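Local structure of tyrosine aminotransferase (Leishmania infantum, 4IX8) at residues L70-G75 with A426-A431; T78-L83 with V421-A426; S248-A253 with T263-F268; R274-G279 with I295-M300. The protein probably catalyses the pyridoxal phosphate-dependent transfer of the amino group of tyrosine to 2-oxoglutarate. All blocks are in the same frame, centred on the assembly; numbering follows the deposited sequence.

Contact 1: residues L70-G75 with A426-A431; sequences LRLSIG and AVLNEA
Leu70 and Leu72 meet one side of helix 425-442 through Val427, Leu428, Glu430 and Ala431. No hydrogen bond crosses; the contact is apolar packing of strand 70-71 and the residue after it on a helix. CD1 of Leu70 lies over the helix backbone, 3.8 Å from CB of Ala431 and equally close to CA of that residue. The small alanine lets the leucine come down onto the main chain. CD2 of Leu70 faces CG1 of Val427 at 4.2 Å. Leu72 uses both branches: its CD1 touches CB of Ala431 at 4.0 Å, and its CD2 meets CD2 of Leu428 at 3.9 Å. The methyl of Ala431 thus sits between the two leucines.

Glu430 closes the outer margin. Its extended chain, with CG opposite the main-chain N (chi1 -170°), lays CB, CG and CD along CD1 of Leu70, and CG of Glu430 is 3.9 Å from that methyl. OE2 forms a salt bridge with Arg434.

Strand 70-71 pairs with strand 403-407 at the edge of the smaller mixed sheet, which as in related aminotransferases belongs to the small domain. The contact fastens this edge to helix 425-442, while helix 337-355 packs on Leu72 and Leu428 through Tyr354.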
# COMPACT_ATOMS: atom_id res chain seq x y z
N LEU A 70 11.29 10.65 -26.54
CA LEU A 70 11.57 11.58 -25.45
C LEU A 70 10.33 11.69 -24.59
O LEU A 70 9.30 12.16 -25.05
CB LEU A 70 11.97 12.95 -25.98
CG LEU A 70 13.22 13.00 -26.86
CD1 LEU A 70 13.44 14.42 -27.34
CD2 LEU A 70 14.45 12.50 -26.11
N ARG A 71 10.42 11.24 -23.35
CA ARG A 71 9.26 11.19 -22.48
C ARG A 71 9.28 12.32 -21.48
O ARG A 71 10.17 12.39 -20.63
CB ARG A 71 9.20 9.85 -21.77
CG ARG A 71 8.72 8.74 -22.66
CD ARG A 71 8.95 7.40 -22.01
NE ARG A 71 7.80 7.01 -21.19
CZ ARG A 71 6.82 6.20 -21.61
NH1 ARG A 71 6.85 5.72 -22.85
NH2 ARG A 71 5.82 5.90 -20.81
N LEU A 72 8.30 13.23 -21.62
CA LEU A 72 8.09 14.35 -20.68
C LEU A 72 6.92 14.14 -19.76
O LEU A 72 6.54 15.05 -19.03
CB LEU A 72 7.85 15.65 -21.45
CG LEU A 72 8.88 15.98 -22.51
CD1 LEU A 72 8.64 17.41 -22.94
CD2 LEU A 72 10.31 15.75 -21.99
N SER A 73 6.41 12.91 -19.75
CA SER A 73 5.18 12.51 -19.06
C SER A 73 5.40 11.87 -17.70
O SER A 73 4.46 11.66 -16.93
CB SER A 73 4.45 11.51 -19.93
OG SER A 73 5.40 10.61 -20.49
N ILE A 74 6.64 11.52 -17.41
CA ILE A 74 6.92 10.66 -16.26
C ILE A 74 7.04 11.43 -14.94
O ILE A 74 7.75 12.42 -14.86
CB ILE A 74 8.19 9.85 -16.51
CG1 ILE A 74 9.37 10.76 -16.98
CG2 ILE A 74 7.86 8.72 -17.51
CD1 ILE A 74 10.48 10.00 -17.76
N GLY A 75 6.33 10.99 -13.91
CA GLY A 75 6.28 11.72 -12.64
C GLY A 75 7.17 11.12 -11.58
O GLY A 75 6.88 11.21 -10.39
N ALA A 426 19.49 18.41 -21.72
CA ALA A 426 19.70 17.94 -23.07
C ALA A 426 18.43 17.27 -23.57
O ALA A 426 18.04 17.46 -24.71
CB ALA A 426 20.90 17.00 -23.12
N VAL A 427 17.73 16.56 -22.69
CA VAL A 427 16.48 15.92 -23.10
C VAL A 427 15.40 16.99 -23.34
O VAL A 427 14.72 17.00 -24.37
CB VAL A 427 16.02 14.91 -22.03
CG1 VAL A 427 14.62 14.37 -22.32
CG2 VAL A 427 17.02 13.76 -21.93
N LEU A 428 15.28 17.92 -22.40
CA LEU A 428 14.24 18.94 -22.50
C LEU A 428 14.46 19.81 -23.73
O LEU A 428 13.55 20.00 -24.53
CB LEU A 428 14.22 19.78 -21.24
CG LEU A 428 13.98 18.97 -19.97
CD1 LEU A 428 13.85 19.91 -18.78
CD2 LEU A 428 12.72 18.07 -20.07
N ASN A 429 15.69 20.31 -23.89
CA ASN A 429 16.04 21.17 -25.02
C ASN A 429 15.72 20.54 -26.36
O ASN A 429 15.14 21.18 -27.23
CB ASN A 429 17.52 21.56 -24.97
CG ASN A 429 17.74 22.89 -24.27
OD1 ASN A 429 17.03 23.85 -24.54
ND2 ASN A 429 18.70 22.94 -23.35
N GLU A 430 16.07 19.28 -26.52
CA GLU A 430 15.75 18.57 -27.74
C GLU A 430 14.24 18.43 -27.92
O GLU A 430 13.72 18.56 -29.02
CB GLU A 430 16.38 17.19 -27.73
CG GLU A 430 16.27 16.48 -29.08
CD GLU A 430 17.01 15.15 -29.12
OE1 GLU A 430 17.61 14.74 -28.09
OE2 GLU A 430 17.04 14.53 -30.21
N ALA A 431 13.51 18.21 -26.83
CA ALA A 431 12.09 17.93 -26.93
C ALA A 431 11.32 19.23 -27.25
O ALA A 431 10.35 19.22 -28.02
CB ALA A 431 11.58 17.30 -25.66

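Contact 2: residues T78-L83 with V421-A426; sequences TVDGNL and VSRPSA
Asp80 lies nearest Arg423, 6.8 Å from CA to CA, and Asn82 nearest Pro424. A loop, 78-83, thus runs beside residues 421-424, which lead into helix 425-442 with Pro424 at its N-cap position. The main motif is a bidentate, side-on salt bridge between Asp80 and Arg423. It joins the loop before helix 87-99 to the N-terminal end of helix 425-442, and Thr78 of this loop packs on Gly104 of the second subunit.

NH1 of Arg423 donates to OD1 of Asp80 at 2.8 Å, and NE of Arg423 donates to OD2 of Asp80 at 2.9 Å. Both oxygens use their syn lone pairs. The two flat groups are only 14° from coplanar, so the pair of bonds fixes how they are turned. The arginine chain bends at chi3 to bring this edge round. Its third nitrogen, NH2, bonds to the carbonyl oxygen of Arg71, and CG1 of Val79 lies over one guanidinium face. CD of Pro424 packs beside the carboxylate, 3.3 Å from OD2 of Asp80.

Leu83 adds a looser apolar touch, CD1 to CB of Ser422 at 4.1 Å. Asn82 ties the loop to main chain: its ND2 donates to the carbonyl oxygen of Ser422 at 2.9 Å. That N-H points almost straight at the acceptor (170°), although the donor sits well off the carbonyl plane.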
# COMPACT_ATOMS: atom_id res chain seq x y z
N THR A 78 13.33 9.48 -10.22
CA THR A 78 14.47 8.60 -10.27
C THR A 78 14.85 8.25 -11.71
O THR A 78 15.84 7.60 -11.91
CB THR A 78 14.24 7.26 -9.54
OG1 THR A 78 13.20 6.53 -10.20
CG2 THR A 78 13.85 7.48 -8.09
N VAL A 79 14.10 8.72 -12.70
CA VAL A 79 14.24 8.18 -14.06
C VAL A 79 15.65 8.23 -14.69
O VAL A 79 16.09 7.26 -15.29
CB VAL A 79 13.29 8.88 -15.01
CG1 VAL A 79 13.54 8.48 -16.45
CG2 VAL A 79 11.88 8.51 -14.61
N ASP A 80 16.36 9.35 -14.55
CA ASP A 80 17.63 9.55 -15.26
C ASP A 80 18.89 9.33 -14.43
O ASP A 80 19.94 9.09 -14.99
CB ASP A 80 17.65 10.95 -15.85
CG ASP A 80 16.64 11.10 -16.95
OD1 ASP A 80 16.87 10.46 -17.99
OD2 ASP A 80 15.59 11.75 -16.75
N GLY A 81 18.78 9.46 -13.11
CA GLY A 81 19.93 9.29 -12.23
C GLY A 81 20.55 10.66 -11.92
O GLY A 81 21.51 10.75 -11.14
N ASN A 82 20.04 11.71 -12.57
CA ASN A 82 20.53 13.06 -12.34
C ASN A 82 20.18 13.53 -10.92
O ASN A 82 20.92 14.29 -10.32
CB ASN A 82 19.96 14.03 -13.41
CG ASN A 82 18.41 14.08 -13.42
OD1 ASN A 82 17.74 13.06 -13.26
ND2 ASN A 82 17.85 15.27 -13.63
N LEU A 83 19.04 13.05 -10.38
CA LEU A 83 18.62 13.35 -9.02
C LEU A 83 18.88 12.14 -8.14
O LEU A 83 18.65 11.02 -8.57
CB LEU A 83 17.12 13.71 -8.99
CG LEU A 83 16.72 14.85 -9.94
CD1 LEU A 83 15.22 14.99 -9.82
CD2 LEU A 83 17.48 16.17 -9.68
N VAL A 421 9.74 18.69 -15.52
CA VAL A 421 10.90 19.60 -15.44
C VAL A 421 12.21 18.92 -14.91
O VAL A 421 13.28 19.53 -14.86
CB VAL A 421 10.49 20.84 -14.59
CG1 VAL A 421 11.63 21.68 -14.18
CG2 VAL A 421 9.50 21.68 -15.40
N SER A 422 12.08 17.68 -14.45
CA SER A 422 13.09 16.99 -13.67
C SER A 422 14.05 16.23 -14.54
O SER A 422 14.95 15.57 -14.04
CB SER A 422 12.44 16.03 -12.70
OG SER A 422 11.89 14.95 -13.42
N ARG A 423 13.82 16.22 -15.85
CA ARG A 423 14.77 15.56 -16.72
C ARG A 423 16.00 16.43 -17.05
O ARG A 423 16.02 17.65 -16.79
CB ARG A 423 14.04 15.09 -17.97
CG ARG A 423 12.87 14.14 -17.56
CD ARG A 423 12.57 13.12 -18.64
NE ARG A 423 13.71 12.23 -18.84
CZ ARG A 423 13.82 11.35 -19.83
NH1 ARG A 423 14.90 10.60 -19.93
NH2 ARG A 423 12.86 11.24 -20.74
N PRO A 424 17.06 15.81 -17.61
CA PRO A 424 18.26 16.58 -17.96
C PRO A 424 18.00 17.56 -19.10
O PRO A 424 17.20 17.27 -19.99
CB PRO A 424 19.28 15.49 -18.37
CG PRO A 424 18.80 14.23 -17.73
CD PRO A 424 17.28 14.36 -17.74
N SER A 425 18.67 18.71 -19.05
CA SER A 425 18.47 19.78 -20.02
C SER A 425 18.57 19.33 -21.47
O SER A 425 17.83 19.79 -22.33
CB SER A 425 19.48 20.89 -19.77
OG SER A 425 19.16 21.50 -18.54
N ALA A 426 19.49 18.41 -21.72
CA ALA A 426 19.70 17.94 -23.07
C ALA A 426 18.43 17.27 -23.57
O ALA A 426 18.04 17.46 -24.71
CB ALA A 426 20.90 17.00 -23.12

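Contact 3: residues S248-A253 with T263-F268; sequences SDEIYA and TSVADF
This contact, centred on Glu250, Ser264 and Val265, borders the pyridoxal phosphate site, where strand 246-249 of the large sheet ends and two type I beta turns, Glu250 to Ala253 and Ser264 to Asp267, follow. Residue 282 is the lysine carrying pyridoxal phosphate, and OH of Tyr252 is hydrogen-bonded to O3 of that modified residue. At the strand end, OD1 of Asp249 accepts from the backbone N of Ile251 in an Asx turn.

The carboxylate of Glu250 joins the two segments. With CG of Glu250 opposite the carbonyl carbon (chi1 -64°), its extended chain carries the carboxylate to the second turn. The two oxygens take separate donors there, both on syn lone pairs. OE1 of Glu250 accepts from OG of Ser264 at 2.6 Å. OE2 of Glu250 accepts from N of Val265 at 2.9 Å, in a nearly straight bond (166°). OE2 of Glu250 also receives OG of Ser248 at 2.7 Å, on its anti side and 22° out of the carboxylate plane. A water donates both to this oxygen and to O of Thr263. The buried acid is therefore well supplied with donors, which would probably favour its charged form. OG of Ser264 is further held by NE1 of Trp122.

Val265 packs on the polar group. Its CG1 lies 3.5 Å from OE2 of Glu250. The same methyl touches the side chain of Ser248, with CG1 of Val265 3.7 Å from OG of Ser248.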
# COMPACT_ATOMS: atom_id res chain seq x y z
N SER A 248 -4.30 18.77 3.13
CA SER A 248 -3.29 19.47 2.37
C SER A 248 -2.17 18.54 2.01
O SER A 248 -1.45 18.07 2.90
CB SER A 248 -2.74 20.64 3.16
OG SER A 248 -1.81 21.38 2.42
N ASP A 249 -2.01 18.29 0.72
CA ASP A 249 -0.93 17.45 0.21
C ASP A 249 0.33 18.29 0.04
O ASP A 249 0.46 19.03 -0.92
CB ASP A 249 -1.34 16.81 -1.10
CG ASP A 249 -0.39 15.72 -1.54
OD1 ASP A 249 0.82 15.82 -1.22
OD2 ASP A 249 -0.86 14.80 -2.26
N GLU A 250 1.24 18.18 1.00
CA GLU A 250 2.41 19.02 1.08
C GLU A 250 3.65 18.19 0.86
O GLU A 250 4.73 18.40 1.44
CB GLU A 250 2.39 19.76 2.44
CG GLU A 250 1.15 20.70 2.51
CD GLU A 250 1.11 21.58 3.76
OE1 GLU A 250 2.03 21.49 4.60
OE2 GLU A 250 0.17 22.41 3.85
N ILE A 251 3.54 17.26 -0.07
CA ILE A 251 4.65 16.37 -0.34
C ILE A 251 5.81 17.06 -1.04
O ILE A 251 6.95 16.60 -0.98
CB ILE A 251 4.20 15.16 -1.16
CG1 ILE A 251 5.26 14.06 -1.04
CG2 ILE A 251 3.88 15.58 -2.61
CD1 ILE A 251 5.04 12.93 -1.95
N TYR A 252 5.53 18.18 -1.71
CA TYR A 252 6.60 18.94 -2.39
C TYR A 252 7.12 20.09 -1.52
O TYR A 252 7.73 21.04 -2.04
CB TYR A 252 6.11 19.50 -3.74
CG TYR A 252 5.84 18.39 -4.72
CD1 TYR A 252 6.89 17.67 -5.27
CD2 TYR A 252 4.55 18.05 -5.07
CE1 TYR A 252 6.64 16.63 -6.14
CE2 TYR A 252 4.30 17.02 -5.93
CZ TYR A 252 5.36 16.32 -6.48
OH TYR A 252 5.13 15.29 -7.35
N ALA A 253 6.91 19.99 -0.21
CA ALA A 253 7.29 21.04 0.74
C ALA A 253 8.75 21.52 0.63
O ALA A 253 9.00 22.70 0.81
CB ALA A 253 7.05 20.56 2.18
N THR A 263 4.55 27.79 2.57
CA THR A 263 3.61 28.00 3.67
C THR A 263 2.80 26.74 3.92
O THR A 263 1.87 26.43 3.17
CB THR A 263 2.63 29.18 3.37
OG1 THR A 263 3.35 30.39 3.07
CG2 THR A 263 1.76 29.46 4.56
N SER A 264 3.10 26.04 5.02
CA SER A 264 2.36 24.84 5.40
C SER A 264 1.07 25.23 6.12
O SER A 264 1.03 26.23 6.81
CB SER A 264 3.22 23.95 6.30
OG SER A 264 2.50 22.81 6.80
N VAL A 265 0.00 24.45 5.96
CA VAL A 265 -1.24 24.76 6.66
C VAL A 265 -1.02 24.63 8.15
O VAL A 265 -1.83 25.07 8.97
CB VAL A 265 -2.44 23.87 6.19
CG1 VAL A 265 -2.73 24.12 4.74
CG2 VAL A 265 -2.19 22.40 6.44
N ALA A 266 0.10 24.02 8.52
CA ALA A 266 0.51 23.93 9.92
C ALA A 266 0.88 25.28 10.54
O ALA A 266 0.79 25.43 11.78
CB ALA A 266 1.68 23.01 10.04
N ASP A 267 1.33 26.23 9.72
CA ASP A 267 1.93 27.48 10.23
C ASP A 267 0.91 28.58 10.48
O ASP A 267 1.10 29.72 10.09
CB ASP A 267 2.97 28.00 9.22
CG ASP A 267 3.86 29.08 9.78
OD1 ASP A 267 4.06 29.10 11.01
OD2 ASP A 267 4.32 29.93 8.98
N PHE A 268 -0.16 28.23 11.19
CA PHE A 268 -1.25 29.16 11.45
C PHE A 268 -1.83 28.94 12.81
O PHE A 268 -1.79 27.84 13.35
CB PHE A 268 -2.36 29.01 10.41
CG PHE A 268 -1.99 29.53 9.05
CD1 PHE A 268 -2.26 30.86 8.71
CD2 PHE A 268 -1.38 28.71 8.12
CE1 PHE A 268 -1.92 31.36 7.46
CE2 PHE A 268 -1.04 29.19 6.86
CZ PHE A 268 -1.31 30.52 6.53
O HOH W 1 0.25 24.63 2.13

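Contact 4: residues R274-G279 with I295-M300; sequences RLILGG and ILIDPM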
# COMPACT_ATOMS: atom_id res chain seq x y z
N ARG A 274 -6.80 20.26 10.36
CA ARG A 274 -6.02 20.11 9.13
C ARG A 274 -5.31 18.78 9.11
O ARG A 274 -4.66 18.43 10.09
CB ARG A 274 -4.98 21.21 9.02
CG ARG A 274 -5.53 22.55 8.70
CD ARG A 274 -4.75 23.64 9.39
NE ARG A 274 -5.02 23.68 10.83
CZ ARG A 274 -4.14 24.12 11.75
NH1 ARG A 274 -2.93 24.52 11.40
NH2 ARG A 274 -4.47 24.13 13.02
N LEU A 275 -5.37 18.07 7.99
CA LEU A 275 -4.60 16.83 7.84
C LEU A 275 -3.55 17.03 6.73
O LEU A 275 -3.87 17.22 5.56
CB LEU A 275 -5.52 15.65 7.53
CG LEU A 275 -4.88 14.27 7.48
CD1 LEU A 275 -4.56 13.78 8.87
CD2 LEU A 275 -5.75 13.25 6.69
N ILE A 276 -2.30 17.00 7.12
CA ILE A 276 -1.19 17.24 6.21
C ILE A 276 -0.64 15.92 5.74
O ILE A 276 -0.35 15.06 6.56
CB ILE A 276 -0.11 18.02 6.91
CG1 ILE A 276 -0.68 19.35 7.37
CG2 ILE A 276 1.06 18.23 5.99
CD1 ILE A 276 0.24 20.14 8.16
N LEU A 277 -0.51 15.76 4.43
CA LEU A 277 0.08 14.55 3.82
C LEU A 277 1.44 14.96 3.30
O LEU A 277 1.58 16.01 2.70
CB LEU A 277 -0.80 14.01 2.69
CG LEU A 277 -2.30 13.99 3.03
CD1 LEU A 277 -3.10 13.35 1.92
CD2 LEU A 277 -2.55 13.24 4.34
N GLY A 278 2.46 14.14 3.56
CA GLY A 278 3.82 14.45 3.16
C GLY A 278 4.65 13.21 3.25
O GLY A 278 4.11 12.14 3.51
N GLY A 279 5.95 13.34 3.00
CA GLY A 279 6.86 12.22 3.02
C GLY A 279 8.18 12.56 2.35
O GLY A 279 8.47 13.73 2.06
N ILE A 295 -0.31 13.93 9.16
CA ILE A 295 -0.24 14.63 10.44
C ILE A 295 -1.52 15.41 10.68
O ILE A 295 -1.81 16.35 9.95
CB ILE A 295 0.90 15.65 10.48
CG1 ILE A 295 2.22 15.00 10.06
CG2 ILE A 295 1.02 16.29 11.86
CD1 ILE A 295 3.35 15.97 9.89
N LEU A 296 -2.24 15.07 11.75
CA LEU A 296 -3.47 15.77 12.10
C LEU A 296 -3.16 16.88 13.09
O LEU A 296 -2.51 16.64 14.09
CB LEU A 296 -4.50 14.81 12.70
CG LEU A 296 -5.84 15.48 13.12
CD1 LEU A 296 -6.60 15.93 11.93
CD2 LEU A 296 -6.66 14.53 13.91
N ILE A 297 -3.61 18.09 12.80
CA ILE A 297 -3.48 19.24 13.70
C ILE A 297 -4.88 19.74 14.00
O ILE A 297 -5.60 20.24 13.12
CB ILE A 297 -2.63 20.35 13.09
CG1 ILE A 297 -1.27 19.79 12.63
CG2 ILE A 297 -2.40 21.47 14.11
CD1 ILE A 297 -0.44 20.77 11.80
N ASP A 298 -5.27 19.58 15.26
CA ASP A 298 -6.65 19.72 15.70
C ASP A 298 -6.61 20.20 17.15
O ASP A 298 -6.71 19.41 18.08
CB ASP A 298 -7.32 18.35 15.54
CG ASP A 298 -8.75 18.31 16.08
OD1 ASP A 298 -9.40 19.40 16.13
OD2 ASP A 298 -9.19 17.19 16.44
N PRO A 299 -6.38 21.50 17.35
CA PRO A 299 -6.15 22.02 18.71
C PRO A 299 -7.33 21.91 19.65
O PRO A 299 -7.08 21.78 20.83
CB PRO A 299 -5.80 23.49 18.47
CG PRO A 299 -5.21 23.48 17.09
CD PRO A 299 -6.03 22.50 16.32
N MET A 300 -8.56 22.01 19.15
CA MET A 300 -9.76 21.91 19.99
C MET A 300 -10.27 20.48 20.02
O MET A 300 -11.33 20.24 20.57
CB MET A 300 -10.87 22.84 19.49
CG MET A 300 -10.57 24.32 19.60
SD MET A 300 -10.06 24.85 21.27
CE MET A 300 -11.52 24.48 22.26
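Arg274 and Ile297, Leu275 and Leu296, and Ile276 and Ile295 pair across two antiparallel strands whose directions differ by 157°. The first and last of these are hydrogen-bonded pairs. The middle one is non-hydrogen-bonded, with its CA atoms 4.5 Å apart.

Four main-chain bonds make the ladder. N of Arg274 donates to O of Ile297 at 3.0 Å, and N of Ile297 returns a bond to O of Arg274 at 2.9 Å. N of Ile276 donates to O of Ile295 at 2.9 Å, and N of Ile295 donates to O of Ile276 at 2.8 Å.

Apolar contacts line both faces. On one, CD1 of Ile276 meets CD1 of Ile297 at 3.8 Å. On the other, CD1 of Leu275 lies 4.0 Å from CB of Leu296.

The arginine sits on the isoleucine face. Bends at chi2 (145°) and chi3 (-73°) fold its guanidinium back over Ile297, whose CG2 lies below one flat face, 3.5 Å from NH2 of Arg274. CD of Pro299 comes at the edge. NH1 bonds to O of Val265 and NE to O of Val272.

In the mixed sheet of the large domain, strand 274-279 runs parallel to 246-249 and antiparallel to 292-297, consistent with the one antiparallel strand in the core sheet of fold-type I aminotransferases. Helix 112-122 packs on Ile276 and Ile295, while helices 145-157 and 304-313 cover the Leu275 face.

How the contacts relate
The four contacts form two pairs. Contacts 1 and 2 have centres about 9 Å apart, share Ala426 and touch where CD1 of Ile74 packs on CG1 of Val79 (3.7 Å). They tie the start of helix 425-442 to the chain around 70-83. Contacts 3 and 4 are also about 9 Å apart, centre to centre, and meet where strands 246-249 and 274-279 lie side by side in the large sheet. N of Glu250 is hydrogen-bonded to O of Leu277 (2.8 Å), and CG2 of Val265 packs 3.5 Å from CG1 of Ile276. Contact 3 reaches the cofactor-bearing residue 282 through Tyr252. Contacts 1 and 4 are about 36 Å apart between centres.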